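Local structure of DNA protection during starvation protein (Halobacterium salinarum, 1TJO) at residues E75-A78 against D79-E83; V91-S95 against P96-Q100. The protein probably protects DNA from oxidative damage by oxidising iron(II) with hydrogen peroxide and storing it as an iron(III) mineral inside a hollow shell of twelve subunits. All coordinates share one frame; numbering follows the deposited sequence.

Contact 1 (E75-A78 against D79-E83). With FE (Fe (III) ion), chain F.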
loop_
_atom_site.group_PDB
_atom_site.type_symbol
_atom_site.label_atom_id
_atom_site.label_comp_id
_atom_site.label_asym_id
_atom_site.label_seq_id
_atom_site.Cartn_x
_atom_site.Cartn_y
_atom_site.Cartn_z
ATOM N N GLU A 75 -22.935 9.591 6.718
ATOM C CA GLU A 75 -22.131 10.741 7.113
ATOM C C GLU A 75 -21.529 11.430 5.880
ATOM O O GLU A 75 -21.522 12.667 5.770
ATOM C CB GLU A 75 -21.041 10.293 8.067
ATOM C CG GLU A 75 -20.443 11.464 8.814
ATOM C CD GLU A 75 -19.039 11.210 9.327
ATOM O OE1 GLU A 75 -18.477 10.072 9.140
ATOM O OE2 GLU A 75 -18.502 12.165 9.940
ATOM N N GLU A 76 -21.058 10.606 4.938
ATOM C CA GLU A 76 -20.450 11.083 3.721
ATOM C C GLU A 76 -21.485 11.784 2.828
ATOM O O GLU A 76 -21.193 12.799 2.215
ATOM C CB GLU A 76 -19.746 9.928 2.982
ATOM C CG GLU A 76 -18.374 9.646 3.606
ATOM C CD GLU A 76 -17.793 8.242 3.368
ATOM O OE1 GLU A 76 -18.358 7.435 2.584
ATOM O OE2 GLU A 76 -16.737 7.946 3.984
ATOM N N VAL A 77 -22.683 11.224 2.727
ATOM C CA VAL A 77 -23.731 11.848 1.946
ATOM C C VAL A 77 -24.145 13.185 2.579
ATOM O O VAL A 77 -24.288 14.166 1.890
ATOM C CB VAL A 77 -24.930 10.891 1.809
ATOM C CG1 VAL A 77 -26.122 11.626 1.206
ATOM C CG2 VAL A 77 -24.536 9.677 0.999
ATOM N N ALA A 78 -24.269 13.224 3.894
ATOM C CA ALA A 78 -24.576 14.463 4.597
ATOM C C ALA A 78 -23.547 15.522 4.325
ATOM O O ALA A 78 -23.887 16.672 4.095
ATOM C CB ALA A 78 -24.608 14.202 6.050
ATOM N N ASP A 79 -22.281 15.134 4.277
ATOM C CA ASP A 79 -21.191 16.061 4.052
ATOM C C ASP A 79 -21.305 16.660 2.684
ATOM O O ASP A 79 -21.215 17.878 2.530
ATOM C CB ASP A 79 -19.837 15.368 4.242
ATOM C CG ASP A 79 -18.676 16.338 4.267
ATOM O OD1 ASP A 79 -18.570 17.193 5.174
ATOM O OD2 ASP A 79 -17.829 16.328 3.371
ATOM N N GLU A 80 -21.623 15.832 1.706
ATOM C CA GLU A 80 -21.759 16.278 0.320
ATOM C C GLU A 80 -22.946 17.218 0.175
ATOM O O GLU A 80 -22.846 18.236 -0.479
ATOM C CB GLU A 80 -21.926 15.060 -0.583
ATOM C CG GLU A 80 -20.611 14.330 -0.693
ATOM C CD GLU A 80 -19.691 14.983 -1.715
ATOM O OE1 GLU A 80 -18.541 14.504 -1.882
ATOM O OE2 GLU A 80 -20.131 15.960 -2.376
ATOM N N LEU A 81 -24.051 16.912 0.845
ATOM C CA LEU A 81 -25.252 17.757 0.761
ATOM C C LEU A 81 -24.997 19.090 1.420
ATOM O O LEU A 81 -25.321 20.150 0.876
ATOM C CB LEU A 81 -26.423 17.086 1.455
ATOM C CG LEU A 81 -27.058 15.799 0.876
ATOM C CD1 LEU A 81 -26.156 14.886 0.352
ATOM C CD2 LEU A 81 -27.915 15.091 1.915
ATOM N N ALA A 82 -24.378 19.051 2.600
ATOM C CA ALA A 82 -24.076 20.295 3.314
ATOM C C ALA A 82 -23.094 21.148 2.540
ATOM O O ALA A 82 -23.256 22.381 2.473
ATOM C CB ALA A 82 -23.512 19.987 4.688
ATOM N N GLU A 83 -22.043 20.526 1.975
ATOM C CA GLU A 83 -21.091 21.322 1.202
ATOM C C GLU A 83 -21.735 21.923 -0.066
ATOM O O GLU A 83 -21.380 23.031 -0.450
ATOM C CB GLU A 83 -19.851 20.507 0.887
ATOM C CG GLU A 83 -19.158 20.194 2.225
ATOM C CD GLU A 83 -17.816 19.514 2.118
ATOM O OE1 GLU A 83 -17.167 19.232 3.172
ATOM O OE2 GLU A 83 -17.400 19.287 0.980
HETATM FE FE FE F . -16.435 17.757 4.125
HETATM O O HOH W 1 -15.698 16.034 5.354
HETATM O O HOH W 2 -14.889 17.489 2.977
#
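Three groups grip OD1 of Asp79, a residue whose backbone N is bonded one helical turn back to Glu75 O: the iron(III) ion at 2.4 Å, and Trp53 NE1 and Lys49 NZ of a second subunit. OD2 of Asp79 lies closer to the metal, at 2.1 Å, making the carboxylate bidentate. Glu83, four residues on, binds through one oxygen: its OE1 is 1.9 Å from iron, whereas OE2 stays at 3.6 Å. The two first torsions differ, with CG anti to the backbone N in Asp79 (chi1 -170°) and beside it in Glu83 (-65°), which lets both carboxylates converge on one ion. Two waters and His52 NE2 of the second subunit complete six donor atoms. Glu83 N bonds to Asp79 O at 2.8 Å, which sets the two ligands one helical turn apart; Ala82 N to Ala78 O (2.9 Å, N-H...O 166°) continues the same helix. Away from the metal, Val77 CG1 packs against the branched end of Leu81, 4.0 Å from its CD2. With Leu81 cut back to an alanine, a gap is likely to open between Val77 and Asp37 of helix 24-54. The mixed ligand set is consistent with the ferroxidase site of Dps proteins, assembled at a subunit interface: carboxylates from this helix, imidazole from the partner.

Contact 2 (V91-S95 against P96-Q100)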
loop_
_atom_site.group_PDB
_atom_site.type_symbol
_atom_site.label_atom_id
_atom_site.label_comp_id
_atom_site.label_asym_id
_atom_site.label_seq_id
_atom_site.Cartn_x
_atom_site.Cartn_y
_atom_site.Cartn_z
ATOM N N VAL A 91 -27.067 28.221 3.869
ATOM C CA VAL A 91 -26.555 27.839 5.172
ATOM C C VAL A 91 -27.023 26.441 5.562
ATOM O O VAL A 91 -28.184 26.207 5.830
ATOM C CB VAL A 91 -27.030 28.869 6.252
ATOM C CG1 VAL A 91 -26.562 28.482 7.617
ATOM C CG2 VAL A 91 -26.536 30.236 5.922
ATOM N N PRO A 92 -26.129 25.468 5.569
ATOM C CA PRO A 92 -26.553 24.110 5.878
ATOM C C PRO A 92 -27.002 23.971 7.317
ATOM O O PRO A 92 -26.402 24.544 8.234
ATOM C CB PRO A 92 -25.325 23.282 5.606
ATOM C CG PRO A 92 -24.201 24.232 5.667
ATOM C CD PRO A 92 -24.692 25.567 5.279
ATOM N N HIS A 93 -28.042 23.190 7.556
ATOM C CA HIS A 93 -28.488 22.987 8.947
ATOM C C HIS A 93 -27.321 22.347 9.696
ATOM O O HIS A 93 -26.678 21.451 9.126
ATOM C CB HIS A 93 -29.693 22.066 9.033
ATOM C CG HIS A 93 -30.916 22.556 8.318
ATOM N ND1 HIS A 93 -31.383 23.858 8.388
ATOM C CD2 HIS A 93 -31.759 21.900 7.485
ATOM C CE1 HIS A 93 -32.479 23.964 7.651
ATOM N NE2 HIS A 93 -32.724 22.793 7.086
ATOM N N ALA A 94 -27.063 22.766 10.948
ATOM C CA ALA A 94 -25.847 22.368 11.616
ATOM C C ALA A 94 -26.018 21.732 12.976
ATOM O O ALA A 94 -25.467 20.647 13.225
ATOM C CB ALA A 94 -24.909 23.556 11.689
ATOM N N SER A 95 -26.712 22.402 13.892
ATOM C CA SER A 95 -26.787 21.864 15.250
ATOM C C SER A 95 -27.639 20.628 15.273
ATOM O O SER A 95 -28.537 20.492 14.468
ATOM C CB SER A 95 -27.367 22.904 16.241
ATOM O OG SER A 95 -28.761 23.140 16.085
ATOM N N PRO A 96 -27.376 19.737 16.208
ATOM C CA PRO A 96 -28.147 18.502 16.305
ATOM C C PRO A 96 -29.640 18.796 16.488
ATOM O O PRO A 96 -30.468 18.162 15.830
ATOM C CB PRO A 96 -27.567 17.838 17.542
ATOM C CG PRO A 96 -26.181 18.305 17.585
ATOM C CD PRO A 96 -26.238 19.740 17.160
ATOM N N GLU A 97 -29.967 19.740 17.358
ATOM C CA GLU A 97 -31.375 20.120 17.522
ATOM C C GLU A 97 -32.034 20.590 16.232
ATOM O O GLU A 97 -33.160 20.236 15.942
ATOM C CB GLU A 97 -31.501 21.195 18.614
ATOM C CG GLU A 97 -32.578 22.218 18.492
ATOM C CD GLU A 97 -32.346 23.321 19.529
ATOM O OE1 GLU A 97 -32.077 24.500 19.135
ATOM O OE2 GLU A 97 -32.348 22.965 20.737
ATOM N N THR A 98 -31.332 21.433 15.489
ATOM C CA THR A 98 -31.788 21.874 14.196
ATOM C C THR A 98 -31.981 20.769 13.186
ATOM O O THR A 98 -32.973 20.703 12.538
ATOM C CB THR A 98 -30.802 22.890 13.617
ATOM O OG1 THR A 98 -30.806 24.060 14.444
ATOM C CG2 THR A 98 -31.268 23.375 12.270
ATOM N N LEU A 99 -31.006 19.899 13.059
ATOM C CA LEU A 99 -31.121 18.766 12.144
ATOM C C LEU A 99 -32.354 17.890 12.437
ATOM O O LEU A 99 -33.107 17.555 11.526
ATOM C CB LEU A 99 -29.832 17.931 12.223
ATOM C CG LEU A 99 -28.589 18.578 11.626
ATOM C CD1 LEU A 99 -27.348 17.867 12.047
ATOM C CD2 LEU A 99 -28.715 18.646 10.087
ATOM N N GLN A 100 -32.591 17.550 13.690
ATOM C CA GLN A 100 -33.717 16.709 14.020
ATOM C C GLN A 100 -35.039 17.514 13.847
ATOM O O GLN A 100 -36.024 16.965 13.371
ATOM C CB GLN A 100 -33.595 16.135 15.418
ATOM C CG GLN A 100 -34.735 15.156 15.740
ATOM C CD GLN A 100 -34.485 14.323 16.965
ATOM O OE1 GLN A 100 -33.359 14.118 17.383
ATOM N NE2 GLN A 100 -35.552 13.852 17.567
HETATM O O HOH W 3 -29.444 24.631 18.269
#
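The backbone turns from an extended conformation at Ser95 (psi 152°) into the helix opened by Pro96, and the first turn closes with Leu99 N bonding to Ser95 O at 2.9 Å and a nearly straight N-H...O angle of 171°. Ser95 is the N-cap of helix 96-102, the short helix that Dps proteins carry in the long connection between the second and third helices of the ferritin-like bundle. Its OG stands between the backbone N and the carbonyl carbon (chi1 72°), turned over the helix start, where it meets Thr98 OG1 at 2.8 Å; either hydroxyl could be the donor. A water 2.7 Å from Ser95 OG gives a hydrogen bond to Glu97 OE1 at 2.8 Å, linking the cap to the first turn.

The methyl of Thr98 serves the apolar side: CG2 lies 3.8 Å from His93 CB and approaches the imidazole obliquely, the two side chains crossing at about a right angle. Leu99 fits alongside, its CD2 3.7 Å from His93 CB, and its side chain continues onto Leu38 and Tyr42 of helix 24-54. The second subunit holds the approach to the helix: OE2 and OE1 of its Glu110 accept hydrogen bonds from Ala94 N and Ser95 N, and its Gln100 OE1 accepts one from Glu97 N, a pairing repeated the other way round, evidence that this helix lies at a subunit interface. His93 O is buried and lacks a polar partner in the model; Leu99 CD2 comes within 3.6 Å of it.

Followed from the N terminus, the two contacts come in series: contact 1 ends on helix 60-87 before contact 2 begins in the loop leading to helix 96-102. Neither nests in or crosses the other. Contact 1 spans successive turns within a helix and closes no loop; contact 2 closes the turn that starts the short helix. Their centres lie about 13 Å apart, and they meet where Pro92 CG packs 3.8 Å from Ala82 O, so the loop folds back along the helix it has just left. Helix 24-54 is common ground, with Leu38 touching Ala78, Pro92 and Leu99. Both contacts also touch the second subunit, so this part of the fold lies at an interface within the dodecamer.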